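PDB 4XHC: alpha-L-rhamnosidase from Klebsiella oxytoca, which hydrolyses the glycosidic bond of terminal, non-reducing alpha-L-rhamnose residues, as a family 78 glycoside hydrolase. Local coordinates for residues Pro415-Tyr420 with Arg426-Ala431; Glu449-Leu454 with His470-Ala475. All blocks are in the same frame, centred on the assembly; numbering follows the deposited sequence.

Contact 1: Pro415-Tyr420 with Arg426-Ala431; sequences PQQGFY and RQVSWA
Val-428 meets two quite different partners with its two methyls: CG1 packs obliquely against the base of the Phe-419 side chain, while CG2 touches the flat amide of Gln-417. The Phe-419 contact is purely apolar. CG1 lies 3.8 Å from CD2 of Phe-419 and almost as near to its CB, so the methyl sits at the root of the ring, and the two side chains cross at about a right angle. CG1 is anti to the backbone N of Val-428 (chi1 -176°), which leaves CG2 beside that N and turned to Gln-417. There the amide carbon, oxygen and nitrogen are all at similar range, OE1 of Gln-417 coming to 3.7 Å from CG2 of Val-428. The polar end of Gln-417 is occupied elsewhere, NE2 being hydrogen-bonded to Asp-414. Short strands 413-414 and 419-420 pair as a small antiparallel hairpin, and Gly-418 and Phe-419 both face Asp-414, forming a G1 beta bulge; Gly-418 takes the positive phi of 71° at its first position. The chain then loops round to Val-428 and enters helix 430-438, where Ser-429 is the N-cap, its side chain capping a backbone N of the first turn. From that helix, OE1 of Gln-433 accepts from the backbone N of Tyr-420.

Contact 2: Glu449-Leu454 with His470-Ala475; sequences EIMRNL and HHYIAA. With SO4 (sulfate ion), chain D.
Met-451 reaches across to the helix of residues 470-475 with its terminal methyl, and the meeting is wholly apolar. CE of Met-451 settles between two neighbours one helical turn apart, 3.6 Å from CB of Ala-475 and 3.7 Å from CE1 of Tyr-472. The sulfur, SD, also lies alongside the alanine methyl. Bends at chi2 and chi3 fold the methionine chain so that CE ends up in this position. From the next turn of the same helix, CD1 of Leu-454 comes to 4.0 Å from CE1 of Tyr-472, approaching the ring obliquely as the methionine methyl does. Tyr-472 swings its ring towards both with CG anti to the backbone N (chi1 176°), and its side chain runs antiparallel to theirs.

Away from this packing, on another side of helix 449-454, Arg-452 binds a sulfate ion, probably taken up from the crystallisation liquor. O4 of the sulfate accepts from NE of Arg-452 at 3.0 Å and from NH2 of Arg-452 at 2.9 Å, lying at the guanidinium edge near its plane. Arg-448 also hydrogen-bonds the ion, while NH1 of Arg-452 makes salt bridges with Glu-455 and Glu-484.

The two segment axes approach to 11.7 Å with 131° between their directions. Both helices belong to the six-hairpin glycosidase domain, expected in this family to form an (alpha/alpha)6 barrel. Helix 430-438 packs against both through Trp-430, whose ring meets Tyr-472 edge-to-face and touches Leu-454; Tyr-420 of strand 419-420 packs on Ile-450, and Gln-488 of helix 482-498 meets Tyr-472.

Helix 444-456 joins the two contacts, whose centres lie 13 Å apart. ND2 of Asn-453 probably hydrogen-bonds to O of Gln-417 at 3.2 Å and to O of Gly-418, the latter more weakly, fastening the turn of contact 1 to the helix of contact 2. Beside it, CE1 of Phe-419 packs 3.6 Å from CD2 of Leu-454. Phe-419 and Leu-454 thus connect the valine of contact 1 with the tyrosine of contact 2. Contact 1 is complete in the sequence before contact 2 begins, and both belong to the six-hairpin glycosidase domain. None of their residues belongs to the rhamnose pocket, lined by residues such as Asp-242, Trp-355 and Glu-506.

Contact 1: Pro415-Tyr420 with Arg426-Ala431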
ATOM      1  N   PRO A 415      -6.699   6.435  60.008  1.00 53.90           N
ATOM      2  CA  PRO A 415      -6.439   5.385  60.994  1.00 55.90           C
ATOM      3  C   PRO A 415      -7.484   4.291  61.054  1.00 56.24           C
ATOM      4  O   PRO A 415      -7.134   3.152  61.316  1.00 56.36           O
ATOM      5  CB  PRO A 415      -6.451   6.135  62.331  1.00 59.39           C
ATOM      6  CG  PRO A 415      -6.185   7.553  61.987  1.00 59.06           C
ATOM      7  CD  PRO A 415      -6.748   7.772  60.620  1.00 55.96           C
ATOM      8  N   GLN A 416      -8.749   4.641  60.847  1.00 57.81           N
ATOM      9  CA  GLN A 416      -9.833   3.667  60.952  1.00 62.25           C
ATOM     10  C   GLN A 416      -9.789   2.665  59.816  1.00 60.39           C
ATOM     11  O   GLN A 416     -10.128   1.508  60.006  1.00 62.23           O
ATOM     12  CB  GLN A 416     -11.192   4.346  60.956  1.00 65.80           C
ATOM     13  CG  GLN A 416     -11.382   5.298  62.121  1.00 70.59           C
ATOM     14  CD  GLN A 416     -12.331   6.429  61.786  1.00 73.98           C
ATOM     15  OE1 GLN A 416     -13.319   6.658  62.492  1.00 76.47           O
ATOM     16  NE2 GLN A 416     -12.040   7.141  60.697  1.00 72.60           N
ATOM     17  N   GLN A 417      -9.371   3.115  58.639  1.00 59.68           N
ATOM     18  CA  GLN A 417      -9.235   2.238  57.465  1.00 58.10           C
ATOM     19  C   GLN A 417      -7.825   1.651  57.300  1.00 54.89           C
ATOM     20  O   GLN A 417      -7.660   0.633  56.634  1.00 53.54           O
ATOM     21  CB  GLN A 417      -9.612   2.994  56.193  1.00 57.18           C
ATOM     22  CG  GLN A 417     -11.098   3.297  56.064  1.00 58.69           C
ATOM     23  CD  GLN A 417     -11.454   3.829  54.698  1.00 58.48           C
ATOM     24  OE1 GLN A 417     -11.907   3.077  53.832  1.00 61.43           O
ATOM     25  NE2 GLN A 417     -11.186   5.111  54.469  1.00 56.52           N
ATOM     26  N   GLY A 418      -6.825   2.285  57.917  1.00 53.60           N
ATOM     27  CA  GLY A 418      -5.428   1.838  57.831  1.00 51.83           C
ATOM     28  C   GLY A 418      -4.817   2.065  56.465  1.00 49.06           C
ATOM     29  O   GLY A 418      -3.884   1.368  56.082  1.00 47.58           O
ATOM     30  N   PHE A 419      -5.351   3.054  55.749  1.00 47.68           N
ATOM     31  CA  PHE A 419      -4.915   3.406  54.401  1.00 45.44           C
ATOM     32  C   PHE A 419      -4.899   4.929  54.262  1.00 44.54           C
ATOM     33  O   PHE A 419      -5.534   5.643  55.036  1.00 45.51           O
ATOM     34  CB  PHE A 419      -5.882   2.858  53.335  1.00 44.42           C
ATOM     35  CG  PHE A 419      -5.801   1.367  53.107  1.00 44.40           C
ATOM     36  CD1 PHE A 419      -4.589   0.752  52.815  1.00 44.67           C
ATOM     37  CD2 PHE A 419      -6.949   0.581  53.132  1.00 44.60           C
ATOM     38  CE1 PHE A 419      -4.521  -0.626  52.595  1.00 44.58           C
ATOM     39  CE2 PHE A 419      -6.883  -0.795  52.907  1.00 45.07           C
ATOM     40  CZ  PHE A 419      -5.667  -1.398  52.636  1.00 44.18           C
ATOM     41  N   TYR A 420      -4.173   5.419  53.268  1.00 43.23           N
ATOM     42  CA  TYR A 420      -4.242   6.820  52.893  1.00 43.56           C
ATOM     43  C   TYR A 420      -5.439   7.038  51.957  1.00 43.59           C
ATOM     44  O   TYR A 420      -5.721   6.205  51.098  1.00 42.68           O
ATOM     45  CB  TYR A 420      -2.944   7.264  52.203  1.00 44.01           C
ATOM     46  CG  TYR A 420      -1.703   7.226  53.080  1.00 44.55           C
ATOM     47  CD1 TYR A 420      -1.395   8.282  53.936  1.00 45.45           C
ATOM     48  CD2 TYR A 420      -0.831   6.140  53.041  1.00 44.30           C
ATOM     49  CE1 TYR A 420      -0.258   8.252  54.730  1.00 46.81           C
ATOM     50  CE2 TYR A 420       0.304   6.097  53.833  1.00 44.98           C
ATOM     51  CZ  TYR A 420       0.593   7.157  54.671  1.00 47.49           C
ATOM     52  OH  TYR A 420       1.729   7.115  55.456  1.00 49.68           O
ATOM     53  N   ARG A 426     -12.209  11.301  49.220  1.00 51.19           N
ATOM     54  CA  ARG A 426     -11.497  10.378  50.120  1.00 51.60           C
ATOM     55  C   ARG A 426     -11.459   8.947  49.600  1.00 50.03           C
ATOM     56  O   ARG A 426     -11.781   7.990  50.313  1.00 49.48           O
ATOM     57  CB  ARG A 426     -12.089  10.427  51.544  1.00 53.12           C
ATOM     58  CG  ARG A 426     -11.961  11.784  52.229  1.00 52.50           C
ATOM     59  CD  ARG A 426     -12.681  11.817  53.569  1.00 55.00           C
ATOM     60  NE  ARG A 426     -12.040  10.927  54.537  1.00 55.52           N
ATOM     61  CZ  ARG A 426     -10.932  11.208  55.224  1.00 52.43           C
ATOM     62  NH1 ARG A 426     -10.312  12.378  55.072  1.00 50.35           N
ATOM     63  NH2 ARG A 426     -10.435  10.303  56.065  1.00 51.42           N
ATOM     64  N   GLN A 427     -11.036   8.827  48.350  1.00 49.85           N
ATOM     65  CA  GLN A 427     -10.922   7.535  47.668  1.00 50.11           C
ATOM     66  C   GLN A 427      -9.759   6.717  48.205  1.00 47.91           C
ATOM     67  O   GLN A 427      -8.710   7.271  48.500  1.00 46.11           O
ATOM     68  CB  GLN A 427     -10.702   7.760  46.170  1.00 49.19           C
ATOM     69  CG  GLN A 427     -10.837   6.511  45.316  1.00 49.30           C
ATOM     70  CD  GLN A 427     -10.275   6.687  43.918  1.00 48.97           C
ATOM     71  OE1 GLN A 427      -9.075   6.851  43.739  1.00 49.40           O
ATOM     72  NE2 GLN A 427     -11.139   6.649  42.924  1.00 49.66           N
ATOM     73  N   VAL A 428      -9.960   5.400  48.284  1.00 48.94           N
ATOM     74  CA  VAL A 428      -8.935   4.445  48.692  1.00 46.98           C
ATOM     75  C   VAL A 428      -8.485   3.594  47.494  1.00 46.33           C
ATOM     76  O   VAL A 428      -9.260   2.778  46.958  1.00 46.67           O
ATOM     77  CB  VAL A 428      -9.468   3.514  49.798  1.00 48.84           C
ATOM     78  CG1 VAL A 428      -8.375   2.575  50.287  1.00 49.50           C
ATOM     79  CG2 VAL A 428     -10.016   4.329  50.958  1.00 49.04           C
ATOM     80  N   SER A 429      -7.231   3.777  47.089  1.00 44.56           N
ATOM     81  CA  SER A 429      -6.672   3.074  45.932  1.00 45.82           C
ATOM     82  C   SER A 429      -5.427   2.291  46.318  1.00 45.13           C
ATOM     83  O   SER A 429      -4.860   2.513  47.387  1.00 45.61           O
ATOM     84  CB  SER A 429      -6.311   4.075  44.829  1.00 46.22           C
ATOM     85  OG  SER A 429      -5.256   4.955  45.218  1.00 43.45           O
ATOM     86  N   TRP A 430      -5.011   1.364  45.462  1.00 44.51           N
ATOM     87  CA  TRP A 430      -3.723   0.693  45.658  1.00 44.42           C
ATOM     88  C   TRP A 430      -2.577   1.676  45.442  1.00 44.64           C
ATOM     89  O   TRP A 430      -1.578   1.640  46.160  1.00 46.45           O
ATOM     90  CB  TRP A 430      -3.547  -0.471  44.685  1.00 44.36           C
ATOM     91  CG  TRP A 430      -4.226  -1.717  45.083  1.00 43.90           C
ATOM     92  CD1 TRP A 430      -5.561  -1.967  45.037  1.00 44.50           C
ATOM     93  CD2 TRP A 430      -3.610  -2.912  45.559  1.00 43.15           C
ATOM     94  NE1 TRP A 430      -5.818  -3.240  45.465  1.00 44.63           N
ATOM     95  CE2 TRP A 430      -4.635  -3.843  45.789  1.00 43.65           C
ATOM     96  CE3 TRP A 430      -2.293  -3.285  45.820  1.00 43.90           C
ATOM     97  CZ2 TRP A 430      -4.389  -5.121  46.262  1.00 44.51           C
ATOM     98  CZ3 TRP A 430      -2.047  -4.566  46.290  1.00 45.54           C
ATOM     99  CH2 TRP A 430      -3.096  -5.471  46.504  1.00 45.56           C
ATOM    100  N   ALA A 431      -2.720   2.538  44.443  1.00 44.31           N
ATOM    101  CA  ALA A 431      -1.642   3.428  44.058  1.00 45.76           C
ATOM    102  C   ALA A 431      -1.208   4.357  45.208  1.00 44.53           C
ATOM    103  O   ALA A 431      -0.019   4.510  45.484  1.00 45.51           O
ATOM    104  CB  ALA A 431      -2.055   4.237  42.841  1.00 47.24           C
TER

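Contact 2: Glu449-Leu454 with His470-Ala475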
ATOM      1  N   GLU A 449       2.766  -2.670  58.183  1.00 55.68           N
ATOM      2  CA  GLU A 449       1.317  -2.828  58.464  1.00 55.22           C
ATOM      3  C   GLU A 449       0.424  -2.446  57.274  1.00 51.29           C
ATOM      4  O   GLU A 449      -0.616  -3.071  57.067  1.00 51.68           O
ATOM      5  CB  GLU A 449       0.880  -1.976  59.697  1.00 57.40           C
ATOM      6  CG  GLU A 449       1.399  -2.428  61.079  1.00 62.81           C
ATOM      7  CD  GLU A 449       1.167  -1.405  62.212  1.00 64.48           C
ATOM      8  OE1 GLU A 449       1.738  -1.597  63.318  1.00 64.89           O
ATOM      9  OE2 GLU A 449       0.435  -0.406  62.003  1.00 63.63           O
ATOM     10  N   ILE A 450       0.815  -1.438  56.499  1.00 48.29           N
ATOM     11  CA  ILE A 450       0.054  -1.068  55.294  1.00 47.27           C
ATOM     12  C   ILE A 450       0.114  -2.154  54.200  1.00 46.35           C
ATOM     13  O   ILE A 450      -0.896  -2.444  53.554  1.00 44.05           O
ATOM     14  CB  ILE A 450       0.516   0.293  54.718  1.00 47.11           C
ATOM     15  CG1 ILE A 450       0.071   1.432  55.632  1.00 47.33           C
ATOM     16  CG2 ILE A 450      -0.048   0.539  53.315  1.00 46.89           C
ATOM     17  CD1 ILE A 450       0.813   2.726  55.384  1.00 47.39           C
ATOM     18  N   MET A 451       1.287  -2.752  53.996  1.00 47.77           N
ATOM     19  CA  MET A 451       1.446  -3.776  52.971  1.00 48.35           C
ATOM     20  C   MET A 451       0.691  -5.048  53.355  1.00 49.60           C
ATOM     21  O   MET A 451       0.141  -5.726  52.486  1.00 50.21           O
ATOM     22  CB  MET A 451       2.920  -4.099  52.727  1.00 50.48           C
ATOM     23  CG  MET A 451       3.792  -2.912  52.334  1.00 50.75           C
ATOM     24  SD  MET A 451       3.239  -1.913  50.936  1.00 51.33           S
ATOM     25  CE  MET A 451       3.324  -3.099  49.594  1.00 52.69           C
ATOM     26  N   ARG A 452       0.655  -5.360  54.651  1.00 51.46           N
ATOM     27  CA  ARG A 452      -0.204  -6.436  55.169  1.00 54.03           C
ATOM     28  C   ARG A 452      -1.686  -6.124  55.001  1.00 53.45           C
ATOM     29  O   ARG A 452      -2.492  -7.022  54.780  1.00 54.74           O
ATOM     30  CB  ARG A 452       0.049  -6.688  56.658  1.00 55.73           C
ATOM     31  CG  ARG A 452       1.384  -7.310  56.985  1.00 57.43           C
ATOM     32  CD  ARG A 452       1.552  -8.622  56.249  1.00 58.94           C
ATOM     33  NE  ARG A 452       2.675  -9.394  56.758  1.00 61.99           N
ATOM     34  CZ  ARG A 452       3.201 -10.448  56.140  1.00 63.28           C
ATOM     35  NH1 ARG A 452       2.710 -10.876  54.977  1.00 63.19           N
ATOM     36  NH2 ARG A 452       4.234 -11.076  56.682  1.00 65.13           N
ATOM     37  N   ASN A 453      -2.036  -4.852  55.104  1.00 52.94           N
ATOM     38  CA  ASN A 453      -3.413  -4.432  54.943  1.00 54.94           C
ATOM     39  C   ASN A 453      -3.895  -4.582  53.482  1.00 51.99           C
ATOM     40  O   ASN A 453      -5.056  -4.901  53.243  1.00 52.67           O
ATOM     41  CB  ASN A 453      -3.569  -2.988  55.440  1.00 57.95           C
ATOM     42  CG  ASN A 453      -4.972  -2.665  55.890  1.00 64.27           C
ATOM     43  OD1 ASN A 453      -5.761  -3.558  56.172  1.00 72.68           O
ATOM     44  ND2 ASN A 453      -5.296  -1.382  55.955  1.00 66.36           N
ATOM     45  N   LEU A 454      -3.008  -4.378  52.510  1.00 48.78           N
ATOM     46  CA  LEU A 454      -3.348  -4.620  51.101  1.00 46.29           C
ATOM     47  C   LEU A 454      -3.641  -6.088  50.831  1.00 47.15           C
ATOM     48  O   LEU A 454      -4.527  -6.420  50.049  1.00 51.16           O
ATOM     49  CB  LEU A 454      -2.212  -4.206  50.193  1.00 45.27           C
ATOM     50  CG  LEU A 454      -1.825  -2.722  50.177  1.00 44.49           C
ATOM     51  CD1 LEU A 454      -0.536  -2.543  49.399  1.00 45.82           C
ATOM     52  CD2 LEU A 454      -2.907  -1.854  49.566  1.00 44.40           C
ATOM     53  N   HIS A 470       5.218  -3.045  39.368  1.00 45.42           N
ATOM     54  CA  HIS A 470       6.636  -2.925  39.681  1.00 46.28           C
ATOM     55  C   HIS A 470       6.838  -2.235  41.018  1.00 46.06           C
ATOM     56  O   HIS A 470       7.672  -2.648  41.821  1.00 47.85           O
ATOM     57  CB  HIS A 470       7.361  -2.124  38.605  1.00 46.75           C
ATOM     58  CG  HIS A 470       8.676  -1.576  39.054  1.00 48.05           C
ATOM     59  ND1 HIS A 470       9.841  -2.309  38.997  1.00 49.28           N
ATOM     60  CD2 HIS A 470       9.009  -0.375  39.580  1.00 47.61           C
ATOM     61  CE1 HIS A 470      10.837  -1.580  39.462  1.00 50.23           C
ATOM     62  NE2 HIS A 470      10.358  -0.403  39.822  1.00 49.61           N
ATOM     63  N   HIS A 471       6.073  -1.177  41.243  1.00 43.86           N
ATOM     64  CA  HIS A 471       6.217  -0.381  42.451  1.00 44.70           C
ATOM     65  C   HIS A 471       5.687  -1.104  43.675  1.00 44.37           C
ATOM     66  O   HIS A 471       6.234  -0.967  44.758  1.00 45.04           O
ATOM     67  CB  HIS A 471       5.557   0.983  42.258  1.00 44.73           C
ATOM     68  CG  HIS A 471       6.180   1.775  41.154  1.00 44.51           C
ATOM     69  ND1 HIS A 471       5.775   1.655  39.842  1.00 43.90           N
ATOM     70  CD2 HIS A 471       7.210   2.654  41.153  1.00 44.76           C
ATOM     71  CE1 HIS A 471       6.513   2.445  39.084  1.00 44.84           C
ATOM     72  NE2 HIS A 471       7.395   3.055  39.854  1.00 45.06           N
ATOM     73  N   TYR A 472       4.631  -1.884  43.488  1.00 44.38           N
ATOM     74  CA  TYR A 472       4.113  -2.760  44.531  1.00 45.05           C
ATOM     75  C   TYR A 472       5.200  -3.729  44.996  1.00 46.57           C
ATOM     76  O   TYR A 472       5.394  -3.938  46.198  1.00 47.62           O
ATOM     77  CB  TYR A 472       2.893  -3.509  43.999  1.00 44.85           C
ATOM     78  CG  TYR A 472       2.295  -4.524  44.936  1.00 45.58           C
ATOM     79  CD1 TYR A 472       2.037  -4.214  46.266  1.00 45.93           C
ATOM     80  CD2 TYR A 472       1.949  -5.790  44.476  1.00 46.20           C
ATOM     81  CE1 TYR A 472       1.479  -5.148  47.118  1.00 46.76           C
ATOM     82  CE2 TYR A 472       1.383  -6.728  45.322  1.00 46.86           C
ATOM     83  CZ  TYR A 472       1.156  -6.399  46.640  1.00 47.08           C
ATOM     84  OH  TYR A 472       0.603  -7.338  47.467  1.00 47.92           O
ATOM     85  N   ILE A 473       5.930  -4.300  44.041  1.00 47.37           N
ATOM     86  CA  ILE A 473       7.034  -5.218  44.360  1.00 47.94           C
ATOM     87  C   ILE A 473       8.129  -4.501  45.137  1.00 47.73           C
ATOM     88  O   ILE A 473       8.648  -5.028  46.123  1.00 49.82           O
ATOM     89  CB  ILE A 473       7.646  -5.850  43.088  1.00 47.41           C
ATOM     90  CG1 ILE A 473       6.597  -6.682  42.338  1.00 47.99           C
ATOM     91  CG2 ILE A 473       8.846  -6.722  43.433  1.00 48.37           C
ATOM     92  CD1 ILE A 473       5.865  -7.690  43.202  1.00 49.23           C
ATOM     93  N   ALA A 474       8.484  -3.308  44.679  1.00 46.52           N
ATOM     94  CA  ALA A 474       9.528  -2.523  45.321  1.00 46.84           C
ATOM     95  C   ALA A 474       9.152  -2.197  46.760  1.00 48.19           C
ATOM     96  O   ALA A 474      10.009  -2.254  47.656  1.00 49.91           O
ATOM     97  CB  ALA A 474       9.781  -1.246  44.542  1.00 45.70           C
ATOM     98  N   ALA A 475       7.879  -1.858  46.976  1.00 47.27           N
ATOM     99  CA  ALA A 475       7.379  -1.548  48.310  1.00 48.53           C
ATOM    100  C   ALA A 475       7.434  -2.771  49.225  1.00 49.68           C
ATOM    101  O   ALA A 475       7.794  -2.657  50.397  1.00 52.50           O
ATOM    102  CB  ALA A 475       5.968  -0.989  48.246  1.00 47.88           C
TER
HETATM  103  S   SO4 D 901       4.399  -9.364  60.144  1.00 62.24           S
HETATM  104  O1  SO4 D 901       4.997 -10.517  60.836  1.00 59.09           O
HETATM  105  O2  SO4 D 901       2.933  -9.605  60.141  1.00 59.21           O
HETATM  106  O3  SO4 D 901       4.838  -8.142  60.840  1.00 64.91           O
HETATM  107  O4  SO4 D 901       4.911  -9.145  58.773  1.00 65.15           O